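Local coordinates for subtilase cytotoxin, subunit B (Escherichia coli, PDB 3DWA), which forms the pentameric B subunit of an AB5 toxin and probably delivers it to host cells by binding surface glycans, including a non-human one, at residues Glu1-Gly13 and Cys103-Asn117. Sequence-based numbering, arbitrary orientation.
Sequences EWTGDARDGMFSG and CTTSTECFGPDRKKN
R114 threads its side chain through the backbone of the N-terminal segment 1-13, meeting mostly carbonyl oxygens on the way. R114 CB lies 3.4 Å from T3 O; R114 CG, set anti to the backbone N (chi1 -176°), has R7 O and D5 O both close on one side; R114 CD passes T3 O and G9 O, both at 3.3 Å. The chain stays extended as far as NE, which makes a weak bond to D8 O and is also bound by Y78 O of strand 73-79. At the tip, R114 NH1 donates to T3 O (3.1 Å, 161° at the hydrogen), the oxygen lying nearly in the guanidinium plane while the nitrogen sits well above the carbonyl plane. R114 NH2 donates to a water, which donates in turn to D5 OD2, and forms a salt bridge with E79. R7 runs alongside, pointing the same way, its CB over one guanidinium face and its own plane turned 67° from that of R114; E79 pairs with both arginines, so their charges share one carboxylate. D5 OD2 in turn takes the W2 N-H across the type I turn 2-5. Against that turn, P112 CB lies 3.9 Å from W2 CZ2, and P112 CG touches G4 CA; the indole NE1 bonds to Y29 of a second subunit. Farther along segment 1-13, selenomethionine M10 brings CG to R114 O (3.3 Å) and its methyl to D113 OD1 and K115 NZ. Next to G13, S12 CB packs against C109 SG (3.6 Å) of the C103-C109 disulfide. The contact thus lays the C-terminal tail along the N-terminal segment beside strand 73-79. The carbonyl oxygens and the E79 carboxylate probably stabilise the R114 cation where it is buried, while the neighbouring W2 turn joins the subunit interface.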
loop_
_atom_site.group_PDB
_atom_site.type_symbol
_atom_site.label_atom_id
_atom_site.label_comp_id
_atom_site.label_asym_id
_atom_site.label_seq_id
_atom_site.Cartn_x
_atom_site.Cartn_y
_atom_site.Cartn_z
ATOM N N GLU C 1 -8.479 -8.525 -25.433
ATOM C CA GLU C 1 -9.544 -7.915 -24.589
ATOM C C GLU C 1 -9.164 -6.475 -24.239
ATOM O O GLU C 1 -7.982 -6.099 -24.214
ATOM C CB GLU C 1 -9.855 -8.794 -23.347
ATOM C CG GLU C 1 -9.053 -8.465 -22.020
ATOM C CD GLU C 1 -7.529 -8.632 -22.130
ATOM O OE1 GLU C 1 -6.816 -8.268 -21.179
ATOM O OE2 GLU C 1 -7.029 -9.165 -23.148
ATOM N N TRP C 2 -10.161 -5.642 -24.015
ATOM C CA TRP C 2 -9.876 -4.339 -23.514
ATOM C C TRP C 2 -11.109 -3.869 -22.781
ATOM O O TRP C 2 -12.232 -4.066 -23.249
ATOM C CB TRP C 2 -9.479 -3.389 -24.651
ATOM C CG TRP C 2 -9.326 -1.937 -24.237
ATOM C CD1 TRP C 2 -8.727 -1.470 -23.100
ATOM C CD2 TRP C 2 -9.744 -0.791 -24.964
ATOM N NE1 TRP C 2 -8.765 -0.110 -23.076
ATOM C CE2 TRP C 2 -9.384 0.336 -24.206
ATOM C CE3 TRP C 2 -10.424 -0.605 -26.185
ATOM C CZ2 TRP C 2 -9.675 1.641 -24.607
ATOM C CZ3 TRP C 2 -10.702 0.693 -26.591
ATOM C CH2 TRP C 2 -10.331 1.795 -25.816
ATOM N N THR C 3 -10.875 -3.283 -21.610
ATOM C CA THR C 3 -11.860 -2.533 -20.864
ATOM C C THR C 3 -12.778 -1.699 -21.758
ATOM O O THR C 3 -13.972 -1.672 -21.512
ATOM C CB THR C 3 -11.159 -1.599 -19.836
ATOM O OG1 THR C 3 -10.525 -2.402 -18.838
ATOM C CG2 THR C 3 -12.158 -0.640 -19.170
ATOM N N GLY C 4 -12.226 -1.025 -22.771
ATOM C CA GLY C 4 -13.006 -0.178 -23.660
ATOM C C GLY C 4 -13.623 -0.813 -24.898
ATOM O O GLY C 4 -14.082 -0.086 -25.792
ATOM N N ASP C 5 -13.590 -2.138 -24.988
ATOM C CA ASP C 5 -14.300 -2.869 -26.060
ATOM C C ASP C 5 -15.777 -2.422 -26.139
ATOM O O ASP C 5 -16.410 -2.183 -25.100
ATOM C CB ASP C 5 -14.258 -4.394 -25.802
ATOM C CG ASP C 5 -12.859 -5.024 -26.061
ATOM O OD1 ASP C 5 -12.004 -4.384 -26.729
ATOM O OD2 ASP C 5 -12.602 -6.152 -25.550
ATOM N N ALA C 6 -16.329 -2.330 -27.355
ATOM C CA ALA C 6 -17.745 -2.011 -27.538
ATOM C C ALA C 6 -18.597 -3.241 -27.198
ATOM O O ALA C 6 -18.978 -4.023 -28.089
ATOM C CB ALA C 6 -18.011 -1.468 -28.999
ATOM N N ARG C 7 -18.858 -3.433 -25.899
ATOM C CA ARG C 7 -19.503 -4.642 -25.361
ATOM C C ARG C 7 -20.212 -4.230 -24.093
ATOM O O ARG C 7 -19.978 -3.146 -23.614
ATOM C CB ARG C 7 -18.467 -5.744 -25.022
ATOM C CG ARG C 7 -17.862 -6.469 -26.227
ATOM C CD ARG C 7 -16.555 -7.171 -25.869
ATOM N NE ARG C 7 -16.757 -8.225 -24.853
ATOM C CZ ARG C 7 -17.298 -9.418 -25.094
ATOM N NH1 ARG C 7 -17.703 -9.745 -26.322
ATOM N NH2 ARG C 7 -17.444 -10.300 -24.106
ATOM N N ASP C 8 -21.077 -5.084 -23.555
ATOM C CA ASP C 8 -21.668 -4.872 -22.234
ATOM C C ASP C 8 -20.537 -4.975 -21.170
ATOM O O ASP C 8 -19.765 -5.954 -21.188
ATOM C CB ASP C 8 -22.720 -5.951 -21.909
ATOM C CG ASP C 8 -24.023 -5.813 -22.722
ATOM O OD1 ASP C 8 -24.351 -4.694 -23.228
ATOM O OD2 ASP C 8 -24.725 -6.860 -22.829
ATOM N N GLY C 9 -20.422 -4.023 -20.240
ATOM C CA GLY C 9 -21.255 -2.838 -20.076
ATOM C C GLY C 9 -20.525 -1.880 -19.141
ATOM O O GLY C 9 -19.395 -2.146 -18.687
HETATM N N MSE C 10 -21.173 -0.786 -18.804
HETATM C CA MSE C 10 -20.623 0.127 -17.812
HETATM C C MSE C 10 -21.787 0.780 -17.096
HETATM O O MSE C 10 -22.890 0.787 -17.623
HETATM C CB MSE C 10 -19.776 1.190 -18.498
HETATM C CG MSE C 10 -20.551 1.914 -19.549
HETATM SE SE MSE C 10 -19.415 3.223 -20.324
HETATM C CE MSE C 10 -20.673 4.247 -21.402
ATOM N N PHE C 11 -21.555 1.295 -15.888
ATOM C CA PHE C 11 -22.556 2.100 -15.195
ATOM C C PHE C 11 -21.842 3.335 -14.731
ATOM O O PHE C 11 -20.785 3.225 -14.077
ATOM C CB PHE C 11 -23.156 1.339 -14.003
ATOM C CG PHE C 11 -24.098 0.236 -14.410
ATOM C CD1 PHE C 11 -25.356 0.530 -14.905
ATOM C CD2 PHE C 11 -23.706 -1.073 -14.355
ATOM C CE1 PHE C 11 -26.227 -0.480 -15.305
ATOM C CE2 PHE C 11 -24.573 -2.090 -14.751
ATOM C CZ PHE C 11 -25.838 -1.779 -15.237
ATOM N N SER C 12 -22.378 4.503 -15.096
ATOM C CA SER C 12 -21.741 5.766 -14.763
ATOM C C SER C 12 -22.401 6.396 -13.564
ATOM O O SER C 12 -23.586 6.079 -13.282
ATOM C CB SER C 12 -21.770 6.741 -15.932
ATOM O OG SER C 12 -21.217 6.126 -17.054
ATOM N N GLY C 13 -21.636 7.273 -12.879
ATOM C CA GLY C 13 -22.090 7.992 -11.671
ATOM C C GLY C 13 -22.545 7.107 -10.503
ATOM O O GLY C 13 -23.548 7.407 -9.798
ATOM N N CYS C 103 -15.680 10.507 -12.495
ATOM C CA CYS C 103 -16.732 11.132 -13.288
ATOM C C CYS C 103 -16.778 12.610 -13.036
ATOM O O CYS C 103 -16.512 13.084 -11.917
ATOM C CB CYS C 103 -18.095 10.524 -12.924
ATOM S SG CYS C 103 -18.225 8.801 -13.340
ATOM N N THR C 104 -17.119 13.353 -14.082
ATOM C CA THR C 104 -17.363 14.772 -13.974
ATOM C C THR C 104 -18.865 15.034 -13.711
ATOM O O THR C 104 -19.216 15.951 -12.976
ATOM C CB THR C 104 -16.913 15.512 -15.269
ATOM O OG1 THR C 104 -17.316 14.716 -16.376
ATOM C CG2 THR C 104 -15.412 15.578 -15.344
ATOM N N THR C 105 -19.752 14.248 -14.317
ATOM C CA THR C 105 -21.166 14.328 -13.956
ATOM C C THR C 105 -21.694 12.915 -13.629
ATOM O O THR C 105 -20.935 11.953 -13.572
ATOM C CB THR C 105 -22.041 15.038 -15.054
ATOM O OG1 THR C 105 -22.213 14.159 -16.155
ATOM C CG2 THR C 105 -21.397 16.356 -15.582
ATOM N N SER C 106 -23.001 12.776 -13.429
ATOM C CA SER C 106 -23.556 11.454 -13.103
ATOM C C SER C 106 -23.486 10.542 -14.339
ATOM O O SER C 106 -23.624 9.337 -14.233
ATOM C CB SER C 106 -24.989 11.565 -12.537
ATOM O OG SER C 106 -25.828 12.374 -13.366
ATOM N N THR C 107 -23.204 11.140 -15.493
ATOM C CA THR C 107 -23.290 10.461 -16.756
ATOM C C THR C 107 -22.007 10.606 -17.645
ATOM O O THR C 107 -21.730 9.737 -18.489
ATOM C CB THR C 107 -24.598 10.938 -17.460
ATOM O OG1 THR C 107 -25.072 9.968 -18.400
ATOM C CG2 THR C 107 -24.429 12.237 -18.059
ATOM N N GLU C 108 -21.234 11.665 -17.408
ATOM C CA GLU C 108 -19.976 11.933 -18.097
ATOM C C GLU C 108 -18.780 11.542 -17.221
ATOM O O GLU C 108 -18.578 12.112 -16.140
ATOM C CB GLU C 108 -19.864 13.413 -18.476
ATOM C CG GLU C 108 -20.742 13.839 -19.687
ATOM C CD GLU C 108 -20.532 12.955 -20.928
ATOM O OE1 GLU C 108 -19.351 12.719 -21.306
ATOM O OE2 GLU C 108 -21.551 12.500 -21.515
ATOM N N CYS C 109 -18.003 10.570 -17.702
ATOM C CA CYS C 109 -16.874 10.019 -16.961
ATOM C C CYS C 109 -15.634 9.948 -17.841
ATOM O O CYS C 109 -15.739 10.030 -19.062
ATOM C CB CYS C 109 -17.239 8.657 -16.332
ATOM S SG CYS C 109 -18.807 8.774 -15.339
ATOM N N PHE C 110 -14.472 9.786 -17.210
ATOM C CA PHE C 110 -13.196 9.740 -17.914
ATOM C C PHE C 110 -12.882 8.344 -18.491
ATOM O O PHE C 110 -13.074 7.349 -17.846
ATOM C CB PHE C 110 -12.092 10.214 -16.940
ATOM C CG PHE C 110 -10.711 10.293 -17.551
ATOM C CD1 PHE C 110 -10.467 11.094 -18.664
ATOM C CD2 PHE C 110 -9.639 9.591 -16.979
ATOM C CE1 PHE C 110 -9.188 11.162 -19.221
ATOM C CE2 PHE C 110 -8.354 9.649 -17.532
ATOM C CZ PHE C 110 -8.130 10.452 -18.656
ATOM N N GLY C 111 -12.374 8.240 -19.693
ATOM C CA GLY C 111 -12.082 6.902 -20.163
ATOM C C GLY C 111 -12.938 6.497 -21.349
ATOM O O GLY C 111 -13.744 7.301 -21.812
ATOM N N PRO C 112 -12.780 5.243 -21.812
ATOM C CA PRO C 112 -13.563 4.748 -22.926
ATOM C C PRO C 112 -15.014 4.420 -22.509
ATOM O O PRO C 112 -15.300 4.206 -21.335
ATOM C CB PRO C 112 -12.840 3.457 -23.319
ATOM C CG PRO C 112 -12.277 2.946 -21.979
ATOM C CD PRO C 112 -11.875 4.209 -21.261
ATOM N N ASP C 113 -15.894 4.372 -23.503
ATOM C CA ASP C 113 -17.231 3.802 -23.399
ATOM C C ASP C 113 -17.229 2.313 -23.651
ATOM O O ASP C 113 -17.101 1.884 -24.835
ATOM C CB ASP C 113 -18.151 4.395 -24.484
ATOM C CG ASP C 113 -18.416 5.862 -24.305
ATOM O OD1 ASP C 113 -18.389 6.376 -23.172
ATOM O OD2 ASP C 113 -18.682 6.509 -25.337
ATOM N N ARG C 114 -17.522 1.526 -22.620
ATOM C CA ARG C 114 -17.791 0.106 -22.813
ATOM C C ARG C 114 -19.303 -0.070 -23.046
ATOM O O ARG C 114 -20.080 -0.194 -22.099
ATOM C CB ARG C 114 -17.274 -0.726 -21.631
ATOM C CG ARG C 114 -17.406 -2.230 -21.769
ATOM C CD ARG C 114 -16.811 -2.975 -20.559
ATOM N NE ARG C 114 -16.873 -4.433 -20.739
ATOM C CZ ARG C 114 -15.994 -5.138 -21.453
ATOM N NH1 ARG C 114 -14.970 -4.539 -22.031
ATOM N NH2 ARG C 114 -16.134 -6.448 -21.586
ATOM N N LYS C 115 -19.705 -0.074 -24.321
ATOM C CA LYS C 115 -21.108 -0.161 -24.714
ATOM C C LYS C 115 -21.240 -0.868 -26.074
ATOM O O LYS C 115 -20.454 -0.599 -26.992
ATOM C CB LYS C 115 -21.716 1.251 -24.808
ATOM C CG LYS C 115 -23.239 1.267 -24.706
ATOM C CD LYS C 115 -23.889 2.522 -25.289
ATOM C CE LYS C 115 -23.694 3.749 -24.386
ATOM N NZ LYS C 115 -23.943 3.512 -22.905
ATOM N N LYS C 116 -22.225 -1.756 -26.196
ATOM C CA LYS C 116 -22.604 -2.328 -27.490
ATOM C C LYS C 116 -22.932 -1.226 -28.454
ATOM O O LYS C 116 -23.620 -0.273 -28.100
ATOM C CB LYS C 116 -23.828 -3.237 -27.378
ATOM C CG LYS C 116 -23.526 -4.591 -26.796
ATOM C CD LYS C 116 -24.382 -5.648 -27.426
ATOM C CE LYS C 116 -25.491 -6.052 -26.540
ATOM N NZ LYS C 116 -26.028 -7.368 -27.001
ATOM N N ASN C 117 -22.419 -1.353 -29.676
ATOM C CA ASN C 117 -22.802 -0.439 -30.747
ATOM C C ASN C 117 -24.278 -0.609 -31.030
ATOM O O ASN C 117 -24.874 -1.620 -30.685
ATOM C CB ASN C 117 -21.971 -0.699 -32.002
ATOM C CG ASN C 117 -20.555 -0.190 -31.858
ATOM O OD1 ASN C 117 -19.570 -0.870 -32.180
ATOM N ND2 ASN C 117 -20.444 1.001 -31.326
HETATM O O HOH W 1 -13.781 -7.140 -23.470
HETATM O O HOH W 2 -23.855 -1.993 -23.657
HETATM O O HOH W 3 -22.758 -0.133 -21.394
#